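Long-range contacts in gram-negative insecticidal protein (Chromobacterium piscinae, PDB 6FBM), which is an insecticidal toxin of the MACPF and beta-tripod families and probably acts by forming pores in the membranes of target cells: residues Lys328-Ser333 against Asn362-Val366; Val355-Gly359 against Ser480-Ala484. All coordinates share one frame; numbering follows the deposited sequence.

Contact 1: residues Lys328-Ser333 against Asn362-Val366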
# COMPACT_ATOMS: atom_id res chain seq x y z
N LYS A 328 -13.94 -14.59 -78.25
CA LYS A 328 -14.73 -13.77 -79.16
C LYS A 328 -16.05 -13.37 -78.50
O LYS A 328 -16.73 -14.19 -77.87
CB LYS A 328 -14.99 -14.49 -80.46
CG LYS A 328 -15.36 -13.55 -81.61
CD LYS A 328 -15.74 -14.34 -82.84
CE LYS A 328 -15.85 -13.45 -84.02
NZ LYS A 328 -15.95 -14.23 -85.29
N ALA A 329 -16.39 -12.08 -78.65
CA ALA A 329 -17.56 -11.53 -78.01
C ALA A 329 -18.48 -10.82 -79.02
O ALA A 329 -19.17 -9.87 -78.66
CB ALA A 329 -17.12 -10.58 -76.90
N GLY A 330 -18.50 -11.30 -80.26
CA GLY A 330 -19.45 -10.86 -81.28
C GLY A 330 -18.80 -10.37 -82.57
O GLY A 330 -17.63 -9.94 -82.59
N GLU A 331 -19.61 -10.42 -83.64
CA GLU A 331 -19.32 -9.84 -84.94
C GLU A 331 -20.51 -8.97 -85.33
O GLU A 331 -21.63 -9.27 -84.94
CB GLU A 331 -19.27 -10.90 -86.02
CG GLU A 331 -18.46 -12.13 -85.76
CD GLU A 331 -18.67 -13.20 -86.82
OE1 GLU A 331 -19.82 -13.68 -86.98
OE2 GLU A 331 -17.68 -13.58 -87.46
N ASP A 332 -20.27 -7.98 -86.20
CA ASP A 332 -21.37 -7.21 -86.80
C ASP A 332 -22.05 -7.87 -88.01
O ASP A 332 -22.55 -7.18 -88.88
CB ASP A 332 -20.93 -5.79 -87.12
CG ASP A 332 -20.23 -5.66 -88.47
OD1 ASP A 332 -19.35 -6.48 -88.76
OD2 ASP A 332 -20.56 -4.72 -89.22
N SER A 333 -22.07 -9.21 -88.03
CA SER A 333 -22.72 -9.98 -89.10
C SER A 333 -24.19 -9.69 -89.02
O SER A 333 -24.80 -9.79 -87.94
CB SER A 333 -22.50 -11.48 -88.92
OG SER A 333 -21.12 -11.82 -89.00
N ASN A 362 -12.61 -7.05 -89.02
CA ASN A 362 -12.74 -8.33 -89.74
C ASN A 362 -13.73 -9.25 -88.99
O ASN A 362 -14.35 -8.82 -88.02
CB ASN A 362 -11.37 -8.99 -89.92
CG ASN A 362 -10.72 -9.42 -88.62
OD1 ASN A 362 -11.27 -10.25 -87.89
ND2 ASN A 362 -9.51 -8.93 -88.36
N HIS A 363 -13.90 -10.48 -89.48
CA HIS A 363 -14.82 -11.48 -88.90
C HIS A 363 -14.10 -12.72 -88.37
O HIS A 363 -14.75 -13.73 -88.12
CB HIS A 363 -15.85 -11.95 -89.93
CG HIS A 363 -17.05 -11.06 -90.07
ND1 HIS A 363 -17.25 -9.94 -89.29
CD2 HIS A 363 -18.13 -11.16 -90.89
CE1 HIS A 363 -18.40 -9.37 -89.64
NE2 HIS A 363 -18.95 -10.10 -90.60
N ALA A 364 -12.78 -12.65 -88.16
CA ALA A 364 -11.99 -13.81 -87.74
C ALA A 364 -12.44 -14.37 -86.40
O ALA A 364 -13.00 -13.65 -85.57
CB ALA A 364 -10.52 -13.45 -87.67
N SER A 365 -12.22 -15.68 -86.23
CA SER A 365 -12.47 -16.37 -84.95
C SER A 365 -11.44 -16.07 -83.86
O SER A 365 -11.67 -16.37 -82.71
CB SER A 365 -12.53 -17.87 -85.17
OG SER A 365 -13.82 -18.23 -85.61
N VAL A 366 -10.30 -15.51 -84.29
CA VAL A 366 -9.09 -15.32 -83.49
C VAL A 366 -8.81 -13.81 -83.42
O VAL A 366 -8.94 -13.10 -84.43
CB VAL A 366 -7.90 -15.98 -84.19
CG1 VAL A 366 -6.61 -15.83 -83.38
CG2 VAL A 366 -8.19 -17.46 -84.43

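Contact 2: residues Val355-Gly359 against Ser480-Ala484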
# COMPACT_ATOMS: atom_id res chain seq x y z
N VAL A 355 -10.54 -4.18 -68.66
CA VAL A 355 -10.75 -2.73 -68.81
C VAL A 355 -11.34 -2.31 -70.16
O VAL A 355 -11.76 -1.15 -70.32
CB VAL A 355 -9.47 -1.96 -68.55
CG1 VAL A 355 -9.06 -2.16 -67.10
CG2 VAL A 355 -8.35 -2.37 -69.49
N GLY A 356 -11.39 -3.24 -71.13
CA GLY A 356 -11.87 -2.93 -72.47
C GLY A 356 -11.87 -4.13 -73.37
O GLY A 356 -11.27 -5.15 -73.04
N GLN A 357 -12.58 -4.01 -74.50
CA GLN A 357 -12.56 -5.01 -75.57
C GLN A 357 -11.44 -4.75 -76.52
O GLN A 357 -11.04 -3.60 -76.72
CB GLN A 357 -13.86 -5.01 -76.38
CG GLN A 357 -14.82 -6.06 -75.90
CD GLN A 357 -16.14 -5.99 -76.57
OE1 GLN A 357 -16.44 -5.07 -77.34
NE2 GLN A 357 -16.98 -6.97 -76.28
N PHE A 358 -10.95 -5.83 -77.13
CA PHE A 358 -10.12 -5.69 -78.31
C PHE A 358 -11.02 -5.66 -79.55
O PHE A 358 -11.94 -6.49 -79.65
CB PHE A 358 -9.10 -6.83 -78.42
CG PHE A 358 -8.09 -6.58 -79.48
CD1 PHE A 358 -6.98 -5.79 -79.20
CD2 PHE A 358 -8.29 -7.03 -80.77
CE1 PHE A 358 -6.06 -5.48 -80.20
CE2 PHE A 358 -7.36 -6.74 -81.78
CZ PHE A 358 -6.25 -5.97 -81.48
N GLY A 359 -10.76 -4.73 -80.46
CA GLY A 359 -11.56 -4.59 -81.68
C GLY A 359 -10.79 -4.84 -82.97
O GLY A 359 -9.62 -4.49 -83.06
N SER A 480 -2.64 1.77 -76.05
CA SER A 480 -3.88 1.07 -75.72
C SER A 480 -4.20 -0.02 -76.72
O SER A 480 -3.89 0.12 -77.89
CB SER A 480 -5.04 2.03 -75.67
OG SER A 480 -6.25 1.35 -75.44
N SER A 481 -4.84 -1.09 -76.25
CA SER A 481 -5.35 -2.14 -77.12
C SER A 481 -6.86 -2.12 -77.20
O SER A 481 -7.49 -3.08 -77.64
CB SER A 481 -4.88 -3.49 -76.58
OG SER A 481 -3.50 -3.47 -76.33
N CYS A 482 -7.46 -1.01 -76.79
CA CYS A 482 -8.89 -0.90 -76.63
C CYS A 482 -9.42 0.19 -77.54
O CYS A 482 -8.64 0.86 -78.25
CB CYS A 482 -9.16 -0.60 -75.15
SG CYS A 482 -8.71 -1.99 -74.05
N PHE A 483 -10.73 0.38 -77.52
CA PHE A 483 -11.34 1.40 -78.35
C PHE A 483 -12.30 2.29 -77.59
O PHE A 483 -12.68 1.99 -76.47
CB PHE A 483 -12.02 0.78 -79.57
CG PHE A 483 -12.98 -0.30 -79.25
CD1 PHE A 483 -12.53 -1.61 -79.14
CD2 PHE A 483 -14.33 -0.03 -79.09
CE1 PHE A 483 -13.43 -2.63 -78.86
CE2 PHE A 483 -15.22 -1.05 -78.82
CZ PHE A 483 -14.78 -2.34 -78.71
N ALA A 484 -12.67 3.40 -78.22
CA ALA A 484 -13.66 4.31 -77.70
C ALA A 484 -14.52 4.74 -78.87
O ALA A 484 -13.99 5.08 -79.92
CB ALA A 484 -12.98 5.52 -77.10
O HOH W 1 -12.39 -1.18 -75.63

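Contact 1: residues Lys328-Ser333 against Asn362-Val366
Lys328 brings its ammonium group to three oxygens at once, two of them consecutive backbone carbonyls of the facing loop. Lys328 NZ donates to His363 O at 3.1 Å and to Ala364 O at 3.0 Å, in both cases from well above the carbonyl plane. The third partner, Glu331 OE2, lies 2.9 Å from Lys328 NZ and forms a salt bridge within the strand. The lysine chain is extended throughout, with CG anti to the backbone N (chi1 -159°), a shape that carries NZ across to the loop. Glu331 OE2 and His363 O are both acceptors yet stand only 3.0 Å apart; the shared ammonium probably offsets their mutual repulsion.

The His363 imidazole lies across the end of the same strand and the loop residues Asp332 and Ser333 that follow. Glu331 CD sits over one of its faces, displaced toward the rim, with the carboxylate and ring planes 40° apart. Asp332 comes to the ring edge instead: OD1 lies in the ring plane, 3.2 Å from His363 CE1. This carboxylate is already fixed, since OD1 accepts from Leu341 N and OD2 pairs with Ser335 OG. The two nearby carboxylates may raise the imidazole's tendency to be protonated, though Lys328 partly balances Glu331. In the loop, Asn362 OD1 accepts from Ala364 N at 2.8 Å, an Asx turn.

Strand 326-331 forms one edge of a three-stranded antiparallel sheet whose middle strand, 342-346, touches Lys328 through Ala342 and Phe344. The loop follows the other edge strand, 358-360, so the contact joins one edge strand to the loop leaving the other.

Contact 2: residues Val355-Gly359 against Ser480-Ala484
Gly356-Gly359, which runs into and forms the start of edge strand 358-360 of a three-stranded antiparallel sheet, meets Ser481-Phe483 in the loop before strand 484-486, within a C-terminal region that probably belongs to the beta-tripod. The two runs cross nearly at right angles, 87° apart, and their CA atoms come nearest at Phe358 and Cys482.

Phe483 supplies the largest share of the interface. Phe483 CE1 lies 3.5 Å from Gln357 CB, while Phe483 CZ lies 3.5 Å from Gln357 OE1. The ring is put there by a chi1 of 53°, which sets CG between the backbone N and the carbonyl carbon. Ring and amide planes are inclined by 39°, and the amide is held by partners beyond the contact: OE1 accepts from Met422 N and NE2 hydrogen-bonds to Asn345 OD1. Next to it, Cys482 SG packs 3.7 Å from Gly356 CA, a close fit to a residue without a side chain. Phe358 CD1 also approaches Ser481 O to 3.2 Å, obliquely to the ring.

Gln357 O is the polar centre. Cys482 CA lies 3.5 Å from Gln357 O in a CA-H...O contact; a water 3.0 Å from Gln357 O is hydrogen-bonded to it and accepts from Phe483 N. That water lies over one face of the Phe483 ring, offset toward its rim.

Within the loop, Cys482 N donates to Ser480 OG, closing an ST turn that shapes the loop just before the contact. The segments are held by van der Waals packing, the CA-H...O contact and the water bridging Gln357 O and Phe483 N, so their backbones are linked without direct pairing.

Contacts 1 and 2 lie about 15 Å apart, centre to centre, and share the three-stranded sheet 326-331, 342-346 and 358-360. Residues 355-359 enter its edge strand and 362-366 leave it, so the same strand serves contact 2 on its way in and contact 1 on its way out. They meet directly where Ala329 CB packs 3.7 Å from Gln357 NE2. Contact 1 is a charged, surface clasp that closes one edge strand on the loop leaving the other; contact 2 is more buried and joins the latter edge to a distant part of the chain, the loop before strand 484-486, 121 residues on.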